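(S)-ureidoglycine aminohydrolase (Escherichia coli, PDB 1RC6) catalyses the manganese-dependent, stereospecific hydrolysis of (S)-ureidoglycine to (S)-ureidoglycolate and ammonia during the assimilation of allantoin. Local coordinates at residues Ala57-Tyr62 with Val199-Ala204; Tyr132-Val137 with Ser252-Arg257. All coordinates share one frame; numbering follows the deposited sequence.

Overall arrangement
Both contacts join the two cupin domains of this single-chain, bicupin enzyme, and their centres lie about 9 Å apart. Their segments alternate along the chain: 57-62 and 132-137 come from the N-terminal cupin, 199-204 and 252-257 from the C-terminal one. Strands 60-67 and 127-135 are antiparallel neighbours in one sheet, strands 202-208 and 247-254 in the other, so contacts 1 and 2 are adjoining patches of one sheet-to-sheet interface. Backbone hydrogen bonding between Val60 and Lys133 ties them on one side, and a probable hydrogen bond from His202 to the carbonyl of Ser252 on the other. The same two C-terminal strands carry His202 and Lys253, which by similarity bind manganese and substrate and whose CB atoms point away from the interface.

Contact 1: residues Ala57-Tyr62 with Val199-Ala204; sequences ASFVDY and VQEHGA
Glu201 reaches across to Ser58, where its OE2 accepts two hydrogen bonds. OE2 of Glu201 accepts from the hydroxyl OG of Ser58 at 2.8 Å and from the backbone N of Ser58 at 3.1 Å. Both donors come in on the syn side of OE2, but from opposite faces of the carboxylate plane, which should limit rotation of the group. The same oxygen lies at the edge of the Phe59 ring, 3.3 Å from CE1, with the planes of ring and carboxylate turned 62° apart. The Glu201 chain starts with CG anti to its carbonyl carbon and bends at chi2 (149°), sliding past the phenyl ring in the opposite direction to bring OE2 to Ser58. Beyond the carboxylate, Phe59 points CZ at the backbone of the facing strand, 4.2 Å from CA of Gly203, where no side chain intervenes.

This is the seam of a bicupin: strand 60-62 belongs to the sheet of the N-terminal cupin domain, strand 202-204 to that of the C-terminal one.

Second-shell groups fix the phenyl ring. CB of Ala57 sits 3.6 Å above one face, offset toward the rim, while Tyr132 stacks on the other. Asp61 meets the ring edge with its CG, its carboxylate being hydrogen-bonded to the hydroxyl of Tyr227 and the backbone N of Ser51. Arg134 is a further hydrogen-bond partner of the Ser58 hydroxyl. Next to Glu201, His202 turns its CB away from the seam, and its ND1 is hydrogen-bonded to the carbonyl O of Ser252; by similarity it is a manganese ligand, close to His198 and Glu196.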
loop_
_atom_site.group_PDB
_atom_site.type_symbol
_atom_site.label_atom_id
_atom_site.label_comp_id
_atom_site.label_asym_id
_atom_site.label_seq_id
_atom_site.Cartn_x
_atom_site.Cartn_y
_atom_site.Cartn_z
ATOM N N ALA A 57 4.942 11.117 -6.589
ATOM C CA ALA A 57 4.444 9.800 -6.959
ATOM C C ALA A 57 3.566 9.849 -8.195
ATOM O O ALA A 57 2.966 10.880 -8.509
ATOM C CB ALA A 57 3.670 9.198 -5.803
ATOM N N SER A 58 3.505 8.725 -8.900
ATOM C CA SER A 58 2.689 8.620 -10.097
ATOM C C SER A 58 1.486 7.766 -9.731
ATOM O O SER A 58 0.961 7.016 -10.552
ATOM C CB SER A 58 3.482 7.963 -11.228
ATOM O OG SER A 58 3.876 6.647 -10.875
ATOM N N PHE A 59 1.072 7.878 -8.473
ATOM C CA PHE A 59 -0.072 7.150 -7.948
ATOM C C PHE A 59 -0.565 7.883 -6.723
ATOM O O PHE A 59 0.053 8.854 -6.283
ATOM C CB PHE A 59 0.322 5.728 -7.543
ATOM C CG PHE A 59 1.456 5.664 -6.535
ATOM C CD1 PHE A 59 2.784 5.622 -6.957
ATOM C CD2 PHE A 59 1.193 5.643 -5.166
ATOM C CE1 PHE A 59 3.830 5.555 -6.033
ATOM C CE2 PHE A 59 2.231 5.580 -4.236
ATOM C CZ PHE A 59 3.551 5.535 -4.675
ATOM N N VAL A 60 -1.691 7.440 -6.182
ATOM C CA VAL A 60 -2.219 8.034 -4.965
ATOM C C VAL A 60 -2.580 6.852 -4.113
ATOM O O VAL A 60 -3.254 5.952 -4.599
ATOM C CB VAL A 60 -3.504 8.829 -5.188
ATOM C CG1 VAL A 60 -3.930 9.452 -3.879
ATOM C CG2 VAL A 60 -3.306 9.893 -6.256
ATOM N N ASP A 61 -2.115 6.810 -2.871
ATOM C CA ASP A 61 -2.482 5.690 -2.017
ATOM C C ASP A 61 -3.070 6.207 -0.717
ATOM O O ASP A 61 -2.895 7.380 -0.377
ATOM C CB ASP A 61 -1.306 4.732 -1.799
ATOM C CG ASP A 61 -0.059 5.423 -1.325
ATOM O OD1 ASP A 61 0.979 4.732 -1.255
ATOM O OD2 ASP A 61 -0.109 6.641 -1.021
ATOM N N TYR A 62 -3.807 5.350 -0.016
ATOM C CA TYR A 62 -4.477 5.767 1.206
ATOM C C TYR A 62 -4.429 4.754 2.323
ATOM O O TYR A 62 -4.146 3.573 2.124
ATOM C CB TYR A 62 -5.973 6.015 0.965
ATOM C CG TYR A 62 -6.379 6.649 -0.340
ATOM C CD1 TYR A 62 -6.062 6.056 -1.565
ATOM C CD2 TYR A 62 -7.106 7.836 -0.351
ATOM C CE1 TYR A 62 -6.459 6.641 -2.776
ATOM C CE2 TYR A 62 -7.510 8.426 -1.553
ATOM C CZ TYR A 62 -7.185 7.825 -2.755
ATOM O OH TYR A 62 -7.597 8.422 -3.919
ATOM N N VAL A 199 14.617 3.147 -10.499
ATOM C CA VAL A 199 14.047 4.251 -11.267
ATOM C C VAL A 199 12.569 4.326 -10.866
ATOM O O VAL A 199 11.941 5.385 -10.932
ATOM C CB VAL A 199 14.138 3.990 -12.800
ATOM C CG1 VAL A 199 13.255 4.975 -13.565
ATOM C CG2 VAL A 199 15.579 4.118 -13.264
ATOM N N GLN A 200 12.023 3.189 -10.439
ATOM C CA GLN A 200 10.626 3.115 -10.032
ATOM C C GLN A 200 10.400 3.537 -8.587
ATOM O O GLN A 200 11.186 3.209 -7.693
ATOM C CB GLN A 200 10.066 1.693 -10.224
ATOM C CG GLN A 200 10.975 0.696 -10.945
ATOM C CD GLN A 200 12.105 0.176 -10.066
ATOM O OE1 GLN A 200 11.869 -0.344 -8.970
ATOM N NE2 GLN A 200 13.340 0.309 -10.546
ATOM N N GLU A 201 9.309 4.264 -8.373
ATOM C CA GLU A 201 8.927 4.733 -7.046
ATOM C C GLU A 201 8.446 3.546 -6.214
ATOM O O GLU A 201 8.280 2.435 -6.720
ATOM C CB GLU A 201 7.772 5.722 -7.149
ATOM C CG GLU A 201 7.933 6.801 -8.187
ATOM C CD GLU A 201 6.593 7.237 -8.760
ATOM O OE1 GLU A 201 6.533 8.325 -9.363
ATOM O OE2 GLU A 201 5.601 6.490 -8.621
ATOM N N HIS A 202 8.210 3.797 -4.937
ATOM C CA HIS A 202 7.708 2.770 -4.046
ATOM C C HIS A 202 6.893 3.459 -2.971
ATOM O O HIS A 202 7.180 4.595 -2.600
ATOM C CB HIS A 202 8.856 1.985 -3.394
ATOM C CG HIS A 202 9.559 1.052 -4.327
ATOM N ND1 HIS A 202 8.888 0.128 -5.101
ATOM C CD2 HIS A 202 10.873 0.899 -4.617
ATOM C CE1 HIS A 202 9.758 -0.552 -5.828
ATOM N NE2 HIS A 202 10.969 -0.104 -5.553
ATOM N N GLY A 203 5.865 2.776 -2.494
ATOM C CA GLY A 203 5.039 3.316 -1.438
ATOM C C GLY A 203 4.942 2.181 -0.443
ATOM O O GLY A 203 4.354 1.153 -0.748
ATOM N N ALA A 204 5.526 2.327 0.736
ATOM C CA ALA A 204 5.457 1.235 1.684
ATOM C C ALA A 204 4.768 1.620 2.968
ATOM O O ALA A 204 4.948 2.725 3.485
ATOM C CB ALA A 204 6.843 0.723 1.980
#

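Contact 2: residues Tyr132-Val137 with Ser252-Arg257; sequences YKRRYV and SKDCNR
Arg257 gives the polar link, its NE hydrogen-bonding to the backbone O of Val137 at 2.7 Å. That hydrogen bond is fairly straight (162°) and lies in the guanidinium plane, though tilted 29° from the carbonyl plane. NH1 adds weak hydrogen bonds to the same oxygen and to OH of Tyr136, whose stronger partner is the carbonyl of Gly176; NH1 also hydrogen-bonds to Leu175 O. Within its own segment, NH2 is hydrogen-bonded to the O of Asn256, 2.7 Å away. With an alanine here, the Val137 carbonyl would probably lose its NE and NH1 donors, and the Asn256 and Leu175 carbonyls theirs. NH1 of Arg134 hydrogen-bonds to OH of Tyr132 at 2.8 Å, in the plane of the Arg134 guanidinium.

The rest is van der Waals packing. CG1 of Val137 lies against CD of Arg257. A bend at chi3 lays the Arg134 guanidinium with one face under CB of Asp254, 3.8 Å from NH2. Deeper in, CE2 of Tyr132 packs on the CB and OG of Ser252.

The segments run 2° from parallel: strand ends pack through Tyr132, Arg134, Ser252 and Asp254, and Arg257 ties the exiting loops, consistent with two cupin sheets packed face to face in a bicupin.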
loop_
_atom_site.group_PDB
_atom_site.type_symbol
_atom_site.label_atom_id
_atom_site.label_comp_id
_atom_site.label_asym_id
_atom_site.label_seq_id
_atom_site.Cartn_x
_atom_site.Cartn_y
_atom_site.Cartn_z
ATOM N N TYR A 132 -4.966 2.013 -2.924
ATOM C CA TYR A 132 -4.010 2.458 -3.915
ATOM C C TYR A 132 -4.649 2.582 -5.279
ATOM O O TYR A 132 -5.493 1.768 -5.652
ATOM C CB TYR A 132 -2.862 1.454 -3.975
ATOM C CG TYR A 132 -1.821 1.721 -5.038
ATOM C CD1 TYR A 132 -2.050 1.392 -6.368
ATOM C CD2 TYR A 132 -0.580 2.268 -4.703
ATOM C CE1 TYR A 132 -1.059 1.590 -7.339
ATOM C CE2 TYR A 132 0.407 2.473 -5.665
ATOM C CZ TYR A 132 0.166 2.126 -6.976
ATOM O OH TYR A 132 1.171 2.260 -7.914
ATOM N N LYS A 133 -4.255 3.604 -6.028
ATOM C CA LYS A 133 -4.789 3.790 -7.366
ATOM C C LYS A 133 -3.754 4.485 -8.231
ATOM O O LYS A 133 -2.941 5.247 -7.733
ATOM C CB LYS A 133 -6.063 4.630 -7.334
ATOM C CG LYS A 133 -5.832 6.103 -6.996
ATOM C CD LYS A 133 -7.082 6.946 -7.230
ATOM C CE LYS A 133 -6.839 8.390 -6.860
ATOM N NZ LYS A 133 -8.010 9.263 -7.135
ATOM N N ARG A 134 -3.782 4.203 -9.527
ATOM C CA ARG A 134 -2.869 4.827 -10.485
ATOM C C ARG A 134 -3.535 4.788 -11.853
ATOM O O ARG A 134 -4.520 4.079 -12.050
ATOM C CB ARG A 134 -1.526 4.089 -10.555
ATOM C CG ARG A 134 -1.577 2.763 -11.257
ATOM C CD ARG A 134 -0.215 2.094 -11.330
ATOM N NE ARG A 134 0.751 2.860 -12.118
ATOM C CZ ARG A 134 1.799 3.494 -11.591
ATOM N NH1 ARG A 134 2.018 3.449 -10.278
ATOM N NH2 ARG A 134 2.619 4.184 -12.369
ATOM N N ARG A 135 -3.006 5.561 -12.791
ATOM C CA ARG A 135 -3.556 5.583 -14.129
ATOM C C ARG A 135 -2.897 4.452 -14.922
ATOM O O ARG A 135 -1.689 4.462 -15.176
ATOM C CB ARG A 135 -3.311 6.950 -14.773
ATOM C CG ARG A 135 -3.948 7.120 -16.140
ATOM C CD ARG A 135 -4.474 8.539 -16.319
ATOM N NE ARG A 135 -3.452 9.566 -16.101
ATOM C CZ ARG A 135 -3.688 10.877 -16.098
ATOM N NH1 ARG A 135 -4.917 11.338 -16.301
ATOM N NH2 ARG A 135 -2.695 11.733 -15.888
ATOM N N TYR A 136 -3.700 3.465 -15.289
ATOM C CA TYR A 136 -3.211 2.316 -16.031
ATOM C C TYR A 136 -2.634 2.611 -17.422
ATOM O O TYR A 136 -3.144 3.459 -18.159
ATOM C CB TYR A 136 -4.323 1.286 -16.159
ATOM C CG TYR A 136 -3.938 0.101 -16.999
ATOM C CD1 TYR A 136 -4.332 0.010 -18.333
ATOM C CD2 TYR A 136 -3.153 -0.916 -16.472
ATOM C CE1 TYR A 136 -3.948 -1.073 -19.121
ATOM C CE2 TYR A 136 -2.758 -2.006 -17.247
ATOM C CZ TYR A 136 -3.157 -2.080 -18.570
ATOM O OH TYR A 136 -2.769 -3.164 -19.332
ATOM N N VAL A 137 -1.568 1.899 -17.777
ATOM C CA VAL A 137 -0.948 2.092 -19.080
ATOM C C VAL A 137 -1.121 0.872 -19.969
ATOM O O VAL A 137 -0.476 -0.166 -19.781
ATOM C CB VAL A 137 0.538 2.409 -18.960
ATOM C CG1 VAL A 137 1.154 2.461 -20.342
ATOM C CG2 VAL A 137 0.716 3.735 -18.260
ATOM N N SER A 252 4.039 -0.911 -3.128
ATOM C CA SER A 252 3.732 -0.893 -4.542
ATOM C C SER A 252 4.984 -0.777 -5.396
ATOM O O SER A 252 6.065 -0.504 -4.899
ATOM C CB SER A 252 2.790 0.260 -4.847
ATOM O OG SER A 252 3.286 1.474 -4.316
ATOM N N LYS A 253 4.815 -0.978 -6.696
ATOM C CA LYS A 253 5.913 -0.942 -7.644
ATOM C C LYS A 253 5.337 -1.009 -9.050
ATOM O O LYS A 253 4.625 -1.945 -9.375
ATOM C CB LYS A 253 6.810 -2.156 -7.394
ATOM C CG LYS A 253 7.608 -2.638 -8.591
ATOM C CD LYS A 253 8.060 -4.091 -8.407
ATOM C CE LYS A 253 9.023 -4.549 -9.510
ATOM N NZ LYS A 253 10.346 -3.841 -9.479
ATOM N N ASP A 254 5.623 -0.015 -9.878
ATOM C CA ASP A 254 5.150 -0.025 -11.263
ATOM C C ASP A 254 6.136 -0.903 -12.043
ATOM O O ASP A 254 7.311 -1.002 -11.676
ATOM C CB ASP A 254 5.148 1.387 -11.854
ATOM C CG ASP A 254 6.526 2.013 -11.864
ATOM O OD1 ASP A 254 7.032 2.373 -10.782
ATOM O OD2 ASP A 254 7.112 2.135 -12.952
ATOM N N CYS A 255 5.671 -1.537 -13.116
ATOM C CA CYS A 255 6.540 -2.413 -13.889
ATOM C C CYS A 255 6.008 -2.762 -15.264
ATOM O O CYS A 255 4.922 -2.342 -15.656
ATOM C CB CYS A 255 6.757 -3.706 -13.121
ATOM S SG CYS A 255 5.194 -4.549 -12.749
ATOM N N ASN A 256 6.800 -3.549 -15.988
ATOM C CA ASN A 256 6.465 -4.013 -17.331
ATOM C C ASN A 256 6.159 -2.938 -18.369
ATOM O O ASN A 256 5.484 -3.220 -19.362
ATOM C CB ASN A 256 5.277 -4.975 -17.291
ATOM C CG ASN A 256 5.493 -6.148 -16.350
ATOM O OD1 ASN A 256 6.628 -6.579 -16.091
ATOM N ND2 ASN A 256 4.389 -6.689 -15.849
ATOM N N ARG A 257 6.646 -1.721 -18.179
ATOM C CA ARG A 257 6.370 -0.687 -19.165
ATOM C C ARG A 257 7.596 0.120 -19.553
ATOM O O ARG A 257 8.501 0.317 -18.744
ATOM C CB ARG A 257 5.284 0.255 -18.649
ATOM C CG ARG A 257 3.937 -0.403 -18.485
ATOM C CD ARG A 257 3.273 -0.672 -19.835
ATOM N NE ARG A 257 1.954 -1.298 -19.688
ATOM C CZ ARG A 257 1.756 -2.593 -19.444
ATOM N NH1 ARG A 257 0.522 -3.062 -19.318
ATOM N NH2 ARG A 257 2.790 -3.422 -19.343
#